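Local coordinates for protein thiamine pyrophosphokinase (Saccharomyces cerevisiae, PDB 1IG0) that transfers a pyrophosphate group from ATP to thiamine, making the cofactor thiamine diphosphate as a homodimeric kinase and as yeast's only enzyme able to do so, at residues B[2-7]-B[271-276]; B[115-120]-B[154-159]; B[262-267]-B[295-300]. All coordinates share one frame; numbering follows the deposited sequence.

Interaction 1: B[2-7]-B[271-276]; sequences SEECIE and DVKNWP. With VIB (3-(4-amino-2-methyl-pyrimidin-5-ylmethyl)-5-(2-hydroxy-ethyl)-4-methyl-thiazol-3-ium), chain C.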
loop_
_atom_site.group_PDB
_atom_site.type_symbol
_atom_site.label_atom_id
_atom_site.label_comp_id
_atom_site.label_asym_id
_atom_site.label_seq_id
_atom_site.Cartn_x
_atom_site.Cartn_y
_atom_site.Cartn_z
ATOM N N SER B 2 -27.751 2.962 -16.664
ATOM C CA SER B 2 -26.582 3.388 -17.413
ATOM C C SER B 2 -25.503 3.854 -16.449
ATOM O O SER B 2 -25.800 4.366 -15.369
ATOM C CB SER B 2 -26.948 4.537 -18.356
ATOM O OG SER B 2 -27.287 5.703 -17.625
ATOM N N GLU B 3 -24.250 3.667 -16.841
ATOM C CA GLU B 3 -23.133 4.089 -16.013
ATOM C C GLU B 3 -23.116 5.609 -16.018
ATOM O O GLU B 3 -23.318 6.232 -17.061
ATOM C CB GLU B 3 -21.820 3.563 -16.589
ATOM C CG GLU B 3 -20.591 3.921 -15.769
ATOM C CD GLU B 3 -19.306 3.569 -16.485
ATOM O OE1 GLU B 3 -19.257 2.479 -17.089
ATOM O OE2 GLU B 3 -18.350 4.374 -16.438
ATOM N N GLU B 4 -22.886 6.212 -14.858
ATOM C CA GLU B 4 -22.840 7.663 -14.786
ATOM C C GLU B 4 -21.846 8.170 -13.754
ATOM O O GLU B 4 -21.549 7.503 -12.763
ATOM C CB GLU B 4 -24.226 8.237 -14.478
ATOM C CG GLU B 4 -24.292 9.757 -14.617
ATOM C CD GLU B 4 -25.654 10.334 -14.275
ATOM O OE1 GLU B 4 -25.847 11.553 -14.474
ATOM O OE2 GLU B 4 -26.528 9.576 -13.804
ATOM N N CYS B 5 -21.333 9.364 -14.014
ATOM C CA CYS B 5 -20.381 10.023 -13.135
ATOM C C CYS B 5 -20.636 11.512 -13.275
ATOM O O CYS B 5 -20.586 12.055 -14.378
ATOM C CB CYS B 5 -18.942 9.705 -13.551
ATOM S SG CYS B 5 -17.691 10.598 -12.586
ATOM N N ILE B 6 -20.926 12.169 -12.160
ATOM C CA ILE B 6 -21.194 13.598 -12.191
ATOM C C ILE B 6 -20.257 14.341 -11.258
ATOM O O ILE B 6 -19.850 13.813 -10.223
ATOM C CB ILE B 6 -22.645 13.911 -11.774
ATOM C CG1 ILE B 6 -22.863 13.529 -10.308
ATOM C CG2 ILE B 6 -23.614 13.154 -12.670
ATOM C CD1 ILE B 6 -24.207 13.960 -9.758
ATOM N N GLU B 7 -19.911 15.567 -11.633
ATOM C CA GLU B 7 -19.031 16.387 -10.818
ATOM C C GLU B 7 -19.896 17.381 -10.059
ATOM O O GLU B 7 -20.505 18.271 -10.651
ATOM C CB GLU B 7 -18.024 17.126 -11.697
ATOM C CG GLU B 7 -16.926 17.816 -10.911
ATOM C CD GLU B 7 -15.881 18.447 -11.804
ATOM O OE1 GLU B 7 -15.356 17.744 -12.692
ATOM O OE2 GLU B 7 -15.580 19.642 -11.611
ATOM N N ASP B 271 -19.675 11.841 -7.897
ATOM C CA ASP B 271 -20.607 10.769 -7.559
ATOM C C ASP B 271 -20.815 9.862 -8.761
ATOM O O ASP B 271 -20.844 10.327 -9.901
ATOM C CB ASP B 271 -21.960 11.333 -7.116
ATOM C CG ASP B 271 -21.982 11.724 -5.651
ATOM O OD1 ASP B 271 -21.329 11.035 -4.840
ATOM O OD2 ASP B 271 -22.669 12.708 -5.306
ATOM N N VAL B 272 -20.969 8.569 -8.501
ATOM C CA VAL B 272 -21.163 7.600 -9.571
ATOM C C VAL B 272 -22.391 6.721 -9.360
ATOM O O VAL B 272 -22.944 6.659 -8.262
ATOM C CB VAL B 272 -19.922 6.691 -9.719
ATOM C CG1 VAL B 272 -18.711 7.527 -10.091
ATOM C CG2 VAL B 272 -19.662 5.948 -8.425
ATOM N N LYS B 273 -22.815 6.054 -10.430
ATOM C CA LYS B 273 -23.970 5.155 -10.407
ATOM C C LYS B 273 -23.708 4.031 -11.406
ATOM O O LYS B 273 -23.195 4.285 -12.494
ATOM C CB LYS B 273 -25.247 5.903 -10.804
ATOM C CG LYS B 273 -25.591 7.070 -9.896
ATOM C CD LYS B 273 -26.882 7.772 -10.306
ATOM C CE LYS B 273 -28.106 6.899 -10.071
ATOM N NZ LYS B 273 -29.322 7.726 -9.814
ATOM N N ASN B 274 -24.063 2.799 -11.039
ATOM C CA ASN B 274 -23.849 1.645 -11.914
ATOM C C ASN B 274 -22.446 1.780 -12.497
ATOM O O ASN B 274 -22.237 1.639 -13.703
ATOM C CB ASN B 274 -24.888 1.637 -13.040
ATOM C CG ASN B 274 -26.309 1.763 -12.522
ATOM O OD1 ASN B 274 -26.734 1.000 -11.655
ATOM N ND2 ASN B 274 -27.052 2.729 -13.053
ATOM N N TRP B 275 -21.492 2.047 -11.610
ATOM C CA TRP B 275 -20.098 2.278 -11.970
ATOM C C TRP B 275 -19.182 1.113 -11.589
ATOM O O TRP B 275 -18.842 0.941 -10.417
ATOM C CB TRP B 275 -19.637 3.548 -11.252
ATOM C CG TRP B 275 -18.470 4.255 -11.848
ATOM C CD1 TRP B 275 -18.485 5.101 -12.917
ATOM C CD2 TRP B 275 -17.122 4.236 -11.368
ATOM N NE1 TRP B 275 -17.232 5.620 -13.130
ATOM C CE2 TRP B 275 -16.375 5.106 -12.192
ATOM C CE3 TRP B 275 -16.472 3.572 -10.319
ATOM C CZ2 TRP B 275 -15.006 5.328 -12.002
ATOM C CZ3 TRP B 275 -15.109 3.796 -10.128
ATOM C CH2 TRP B 275 -14.393 4.668 -10.967
ATOM N N PRO B 276 -18.777 0.292 -12.571
ATOM C CA PRO B 276 -17.894 -0.841 -12.270
ATOM C C PRO B 276 -16.537 -0.340 -11.780
ATOM O O PRO B 276 -16.010 0.638 -12.307
ATOM C CB PRO B 276 -17.781 -1.558 -13.615
ATOM C CG PRO B 276 -19.072 -1.226 -14.294
ATOM C CD PRO B 276 -19.234 0.238 -13.971
HETATM C CM2 VIB C . -15.176 8.605 -10.235
HETATM N N4A VIB C . -12.523 12.510 -11.739
HETATM C CM4 VIB C . -9.040 14.748 -8.760
HETATM O O1 VIB C . -5.139 12.167 -9.434
HETATM C C7 VIB C . -5.330 13.558 -9.157
HETATM C C6 VIB C . -6.360 14.149 -10.155
HETATM C C2 VIB C . -9.303 11.613 -10.520
HETATM S S1 VIB C . -7.619 11.702 -11.124
HETATM C C5 VIB C . -7.597 13.257 -10.209
HETATM C C4 VIB C . -8.786 13.502 -9.596
HETATM N N3 VIB C . -9.666 12.584 -9.804
HETATM C C7A VIB C . -11.045 12.622 -9.242
HETATM C C4A VIB C . -12.815 11.564 -10.736
HETATM N N3A VIB C . -13.812 10.593 -10.970
HETATM C C2A VIB C . -14.117 9.641 -9.984
HETATM N N1A VIB C . -13.426 9.665 -8.759
HETATM C C6A VIB C . -12.430 10.634 -8.521
HETATM C C5A VIB C . -12.120 11.590 -9.505
HETATM O O HOH W 1 -18.522 7.201 -15.845
#
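Glu3 and Trp275 meet obliquely where the N-terminal strand 4-7 pairs with strand 270-272, and they show how a chain end can be enlisted to wall a substrate pocket. Reaching out with CG opposite the backbone N (chi1 -178°), Glu3 sets its carboxylate 85° from the indole plane, OE2 3.6 Å from Trp275 CD1. A water donates to OE2 and lies in the indole plane at its edge, where it takes a weak bond from NE1; the main partner of the carboxylate is Arg283, which also makes a cation-pi contact with Trp275. Val272 CG1 and the thiamine methyl CM2 lie over one face of the indole, both offset to its rim, with Trp275 CZ2 3.7 Å from VIB CM2. Cys5 SG approaches the same methyl, 4.0 Å from VIB CM2, and touches Val272 CG1 at 4.1 Å. The other face of the ribbon carries Glu4 alongside Lys273, pointing the same way, and Ile6 CG1 against Asp271 CB. Antiparallel backbone bonds fix this register, among them Ile6 N to Asp271 O at 2.9 Å. Beyond the ladder the chain turns at Asn274, whose ND2 donates almost straight (173°) to Ser2 O at 3.1 Å; the acceptor lies in the amide plane, while the donor stands above the carbonyl plane. An alanine at this position would remove that amide, and Ser2 O would probably lose its mate, leaving the start of the chain freer to move. Asn274 and Trp275 both face Val262 in a G1 bulge. Chemically, the contact divides its labour: polar bonds fasten the terminus, whereas sulfur, valine methyl and indole offer the pyrimidine's methyl group an apolar seat.

Interaction 2: B[115-120]-B[154-159]; sequences TIIKQT and QSNHGI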
loop_
_atom_site.group_PDB
_atom_site.type_symbol
_atom_site.label_atom_id
_atom_site.label_comp_id
_atom_site.label_asym_id
_atom_site.label_seq_id
_atom_site.Cartn_x
_atom_site.Cartn_y
_atom_site.Cartn_z
ATOM N N THR B 115 2.733 -8.877 29.798
ATOM C CA THR B 115 2.505 -10.277 29.468
ATOM C C THR B 115 3.086 -10.551 28.087
ATOM O O THR B 115 2.520 -10.146 27.072
ATOM C CB THR B 115 1.005 -10.625 29.467
ATOM O OG1 THR B 115 0.457 -10.375 30.768
ATOM C CG2 THR B 115 0.797 -12.092 29.108
ATOM N N ILE B 116 4.226 -11.232 28.061
ATOM C CA ILE B 116 4.900 -11.554 26.811
ATOM C C ILE B 116 4.619 -12.998 26.420
ATOM O O ILE B 116 4.878 -13.922 27.191
ATOM C CB ILE B 116 6.420 -11.334 26.942
ATOM C CG1 ILE B 116 6.691 -9.892 27.386
ATOM C CG2 ILE B 116 7.103 -11.611 25.611
ATOM C CD1 ILE B 116 8.149 -9.578 27.641
ATOM N N ILE B 117 4.086 -13.183 25.215
ATOM C CA ILE B 117 3.741 -14.509 24.715
ATOM C C ILE B 117 4.518 -14.859 23.453
ATOM O O ILE B 117 4.492 -14.122 22.467
ATOM C CB ILE B 117 2.230 -14.600 24.400
ATOM C CG1 ILE B 117 1.418 -14.262 25.653
ATOM C CG2 ILE B 117 1.885 -15.994 23.895
ATOM C CD1 ILE B 117 -0.067 -14.138 25.401
ATOM N N LYS B 118 5.201 -15.997 23.492
ATOM C CA LYS B 118 5.987 -16.457 22.356
ATOM C C LYS B 118 5.201 -17.461 21.515
ATOM O O LYS B 118 4.574 -18.378 22.045
ATOM C CB LYS B 118 7.296 -17.087 22.851
ATOM C CG LYS B 118 8.234 -17.587 21.754
ATOM C CD LYS B 118 9.611 -17.900 22.333
ATOM C CE LYS B 118 10.569 -18.448 21.284
ATOM N NZ LYS B 118 10.199 -19.822 20.853
ATOM N N GLN B 119 5.226 -17.255 20.201
ATOM C CA GLN B 119 4.552 -18.126 19.239
ATOM C C GLN B 119 5.518 -18.271 18.067
ATOM O O GLN B 119 5.819 -17.296 17.379
ATOM C CB GLN B 119 3.233 -17.498 18.777
ATOM C CG GLN B 119 2.159 -17.460 19.858
ATOM C CD GLN B 119 1.580 -18.832 20.155
ATOM O OE1 GLN B 119 0.672 -19.300 19.465
ATOM N NE2 GLN B 119 2.113 -19.491 21.178
ATOM N N THR B 120 5.996 -19.490 17.839
ATOM C CA THR B 120 6.979 -19.748 16.790
ATOM C C THR B 120 6.478 -20.089 15.390
ATOM O O THR B 120 7.256 -20.052 14.436
ATOM C CB THR B 120 7.932 -20.881 17.213
ATOM O OG1 THR B 120 7.206 -22.115 17.281
ATOM C CG2 THR B 120 8.536 -20.589 18.577
ATOM N N GLN B 154 3.737 -22.738 34.501
ATOM C CA GLN B 154 4.197 -23.222 33.204
ATOM C C GLN B 154 4.783 -22.080 32.382
ATOM O O GLN B 154 4.286 -20.954 32.421
ATOM C CB GLN B 154 3.039 -23.868 32.438
ATOM C CG GLN B 154 2.496 -25.129 33.086
ATOM C CD GLN B 154 3.511 -26.249 33.092
ATOM O OE1 GLN B 154 3.753 -26.893 32.072
ATOM N NE2 GLN B 154 4.124 -26.480 34.244
ATOM N N SER B 155 5.843 -22.377 31.639
ATOM C CA SER B 155 6.492 -21.372 30.809
ATOM C C SER B 155 5.547 -20.859 29.728
ATOM O O SER B 155 4.609 -21.547 29.323
ATOM C CB SER B 155 7.752 -21.953 30.163
ATOM O OG SER B 155 7.442 -23.075 29.357
ATOM N N ASN B 156 5.804 -19.639 29.271
ATOM C CA ASN B 156 4.999 -19.002 28.237
ATOM C C ASN B 156 3.538 -18.879 28.662
ATOM O O ASN B 156 2.626 -18.941 27.838
ATOM C CB ASN B 156 5.109 -19.785 26.924
ATOM C CG ASN B 156 4.782 -18.934 25.710
ATOM O OD1 ASN B 156 5.245 -17.798 25.597
ATOM N ND2 ASN B 156 3.994 -19.480 24.791
ATOM N N HIS B 157 3.329 -18.701 29.963
ATOM C CA HIS B 157 1.992 -18.550 30.524
ATOM C C HIS B 157 1.056 -19.717 30.214
ATOM O O HIS B 157 -0.161 -19.545 30.150
ATOM C CB HIS B 157 1.381 -17.237 30.031
ATOM C CG HIS B 157 2.161 -16.025 30.439
ATOM N ND1 HIS B 157 2.169 -15.546 31.731
ATOM C CD2 HIS B 157 2.980 -15.212 29.732
ATOM C CE1 HIS B 157 2.961 -14.491 31.803
ATOM N NE2 HIS B 157 3.465 -14.267 30.604
ATOM N N GLY B 158 1.631 -20.903 30.029
ATOM C CA GLY B 158 0.832 -22.083 29.747
ATOM C C GLY B 158 0.293 -22.170 28.334
ATOM O O GLY B 158 -0.581 -22.986 28.045
ATOM N N ILE B 159 0.811 -21.329 27.447
ATOM C CA ILE B 159 0.370 -21.319 26.056
ATOM C C ILE B 159 1.339 -22.132 25.202
ATOM O O ILE B 159 2.545 -21.885 25.221
ATOM C CB ILE B 159 0.300 -19.875 25.517
ATOM C CG1 ILE B 159 -0.637 -19.047 26.400
ATOM C CG2 ILE B 159 -0.193 -19.872 24.076
ATOM C CD1 ILE B 159 -0.636 -17.565 26.088
HETATM O O HOH W 2 5.553 -12.352 30.342
#
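The edge strand 115-118, outermost in the large mixed sheet of the catalytic domain, is met here by a loop lying between helices 141-148 and 164-175. Instead of another strand, a single asparagine amide reads the edge. Lys118 N donates to Asn156 OD1 at 2.8 Å, in the carbonyl plane and on a lone pair, and Asn156 ND2 returns a bond to Lys118 O at 3.0 Å. The same ND2 also donates to Ile159 O, so three bonds hold the amide and fix its rotation. Lys118 O accepts from Gln119 NE2 as well, and Gln119 is held in turn by Glu160 and Ile165. With its CG on the far side from the backbone N (chi1 -157°), Asn156 projects its amide to the strand while its backbone stays in the turn. On one flank of this grip, Thr115 CG2 sits over a face of the His157 ring, 4.0 Å from its centroid, a CH-pi contact; Ile116 O and a water lie at the ring's edge, the water bonding to NE2 and to Ile116 N. Inward, Ile117 and Ile159 cross at about a right angle, their CD1 atoms 3.5 Å apart, and Leu133 of helix 126-139 packs on Ile117. Asn156, His157 and Gly158 all have positive phi, a tight loop whose asparagine mimics the paired N-H and C=O of a neighbouring strand at the margin of an alpha-beta-alpha fold.

Interaction 3: B[262-267]-B[295-300]; sequences VKETRG and CCFIDT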
loop_
_atom_site.group_PDB
_atom_site.type_symbol
_atom_site.label_atom_id
_atom_site.label_comp_id
_atom_site.label_asym_id
_atom_site.label_seq_id
_atom_site.Cartn_x
_atom_site.Cartn_y
_atom_site.Cartn_z
ATOM N N VAL B 262 -19.997 -0.124 -8.055
ATOM C CA VAL B 262 -20.401 0.972 -7.191
ATOM C C VAL B 262 -21.800 1.332 -7.667
ATOM O O VAL B 262 -21.971 2.090 -8.622
ATOM C CB VAL B 262 -19.477 2.197 -7.329
ATOM C CG1 VAL B 262 -19.953 3.308 -6.402
ATOM C CG2 VAL B 262 -18.047 1.807 -6.987
ATOM N N LYS B 263 -22.800 0.759 -7.007
ATOM C CA LYS B 263 -24.188 0.997 -7.371
ATOM C C LYS B 263 -24.545 2.476 -7.354
ATOM O O LYS B 263 -25.208 2.977 -8.267
ATOM C CB LYS B 263 -25.117 0.230 -6.429
ATOM C CG LYS B 263 -26.588 0.453 -6.722
ATOM C CD LYS B 263 -27.471 -0.536 -5.983
ATOM C CE LYS B 263 -28.930 -0.313 -6.339
ATOM N NZ LYS B 263 -29.111 -0.254 -7.817
ATOM N N GLU B 264 -24.101 3.176 -6.317
ATOM C CA GLU B 264 -24.387 4.595 -6.195
ATOM C C GLU B 264 -23.686 5.257 -5.020
ATOM O O GLU B 264 -23.466 4.640 -3.978
ATOM C CB GLU B 264 -25.900 4.812 -6.059
ATOM C CG GLU B 264 -26.290 6.166 -5.477
ATOM C CD GLU B 264 -27.786 6.317 -5.290
ATOM O OE1 GLU B 264 -28.423 5.365 -4.792
ATOM O OE2 GLU B 264 -28.324 7.392 -5.630
ATOM N N THR B 265 -23.324 6.520 -5.212
ATOM C CA THR B 265 -22.697 7.315 -4.170
ATOM C C THR B 265 -23.390 8.667 -4.200
ATOM O O THR B 265 -23.826 9.127 -5.255
ATOM C CB THR B 265 -21.190 7.538 -4.410
ATOM O OG1 THR B 265 -20.998 8.354 -5.573
ATOM C CG2 THR B 265 -20.483 6.208 -4.588
ATOM N N ARG B 266 -23.514 9.280 -3.031
ATOM C CA ARG B 266 -24.131 10.591 -2.900
ATOM C C ARG B 266 -23.284 11.351 -1.891
ATOM O O ARG B 266 -23.087 10.886 -0.770
ATOM C CB ARG B 266 -25.569 10.470 -2.378
ATOM C CG ARG B 266 -26.542 9.775 -3.318
ATOM C CD ARG B 266 -27.954 9.792 -2.737
ATOM N NE ARG B 266 -28.938 9.214 -3.649
ATOM C CZ ARG B 266 -30.244 9.146 -3.399
ATOM N NH1 ARG B 266 -30.735 9.621 -2.262
ATOM N NH2 ARG B 266 -31.062 8.598 -4.289
ATOM N N GLY B 267 -22.761 12.504 -2.288
ATOM C CA GLY B 267 -21.954 13.277 -1.364
ATOM C C GLY B 267 -20.466 13.297 -1.654
ATOM O O GLY B 267 -19.682 13.740 -0.819
ATOM N N CYS B 295 -22.583 14.347 5.573
ATOM C CA CYS B 295 -22.536 12.909 5.340
ATOM C C CYS B 295 -22.374 12.520 3.876
ATOM O O CYS B 295 -22.699 13.289 2.971
ATOM C CB CYS B 295 -23.789 12.239 5.916
ATOM S SG CYS B 295 -25.354 12.796 5.207
ATOM N N CYS B 296 -21.858 11.314 3.666
ATOM C CA CYS B 296 -21.632 10.767 2.337
ATOM C C CYS B 296 -22.177 9.343 2.298
ATOM O O CYS B 296 -21.976 8.570 3.236
ATOM C CB CYS B 296 -20.134 10.765 2.027
ATOM S SG CYS B 296 -19.699 9.998 0.460
ATOM N N PHE B 297 -22.868 9.003 1.216
ATOM C CA PHE B 297 -23.452 7.676 1.062
ATOM C C PHE B 297 -22.733 6.885 -0.022
ATOM O O PHE B 297 -22.540 7.375 -1.134
ATOM C CB PHE B 297 -24.936 7.800 0.705
ATOM C CG PHE B 297 -25.632 6.482 0.504
ATOM C CD1 PHE B 297 -25.840 5.614 1.574
ATOM C CD2 PHE B 297 -26.091 6.114 -0.759
ATOM C CE1 PHE B 297 -26.502 4.398 1.389
ATOM C CE2 PHE B 297 -26.753 4.902 -0.956
ATOM C CZ PHE B 297 -26.959 4.042 0.119
ATOM N N ILE B 298 -22.332 5.663 0.312
ATOM C CA ILE B 298 -21.647 4.795 -0.638
ATOM C C ILE B 298 -22.321 3.429 -0.653
ATOM O O ILE B 298 -22.404 2.757 0.375
ATOM C CB ILE B 298 -20.157 4.622 -0.273
ATOM C CG1 ILE B 298 -19.446 5.974 -0.372
ATOM C CG2 ILE B 298 -19.498 3.614 -1.214
ATOM C CD1 ILE B 298 -18.006 5.960 0.097
ATOM N N ASP B 299 -22.805 3.030 -1.825
ATOM C CA ASP B 299 -23.490 1.753 -1.984
ATOM C C ASP B 299 -22.763 0.878 -2.997
ATOM O O ASP B 299 -22.820 1.128 -4.203
ATOM C CB ASP B 299 -24.929 1.994 -2.446
ATOM C CG ASP B 299 -25.739 0.714 -2.540
ATOM O OD1 ASP B 299 -25.167 -0.374 -2.328
ATOM O OD2 ASP B 299 -26.951 0.797 -2.829
ATOM N N THR B 300 -22.076 -0.145 -2.500
ATOM C CA THR B 300 -21.342 -1.065 -3.359
ATOM C C THR B 300 -21.944 -2.464 -3.302
ATOM O O THR B 300 -22.586 -2.835 -2.319
ATOM C CB THR B 300 -19.856 -1.147 -2.955
ATOM O OG1 THR B 300 -19.752 -1.471 -1.561
ATOM C CG2 THR B 300 -19.160 0.178 -3.229
HETATM O O HOH W 3 -28.679 2.735 -4.081
#
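In both Lys263 and Asp299 the first torsion is near 180° (chi1 179° and -176°), which swings CG away from the backbone N, sends the two side chains out alongside each other and lays Lys263 CD 3.5 Å from Asp299 OD2. They meet at a classic beta bulge in the antiparallel pair of strands 260-266 and 295-300, where Lys263 and Glu264 both face Asp299 and the register slips by one. Beyond the bulge the ladder is regular: Phe297 N donates to Arg266 O at 2.7 Å and nearly straight (176°), in the carbonyl plane. Glu264, Arg266, Phe297 and Asp299 share one face of this sheet in the vitamin B1 binding domain. There Arg266 NE forms a salt bridge with Glu264 OE2 at 2.8 Å, meeting the carboxylate from above its plane, while Asp17 takes another nitrogen of the guanidinium. Glu264 OE1 comes to the edge of the Phe297 ring. The opposite face carries Val262, Thr265, Ile298 and Thr300, and the hydroxyl of Thr265 bonds to Asp271. Between the two acids, whose like charges would otherwise probably repel, a single water donates both ways, 2.7 Å to Glu264 OE1 and 2.9 Å to Asp299 OD2.

How the interactions relate
Interactions 1 and 3 are neighbours, their centres about 10 Å apart: strand 260-266 precedes strand 270-272 in the chain and lies beside strand 275-277 in one sheet. Trp275 O and Val262 N, 2.8 Å apart, join them, and their segments alternate along the sequence. Interaction 2 lies on the other side of the chain's centre, about 53 Å from interaction 1 and 46 Å from interaction 3 between centres, at the edge strand of the catalytic domain's sheet. In sequence it is nested within the loop that interaction 1 closes and ends before interaction 3 begins. The thiamine beside interaction 1 also bonds to Gln122 of the second subunit, consistent with a pocket completed by dimerisation.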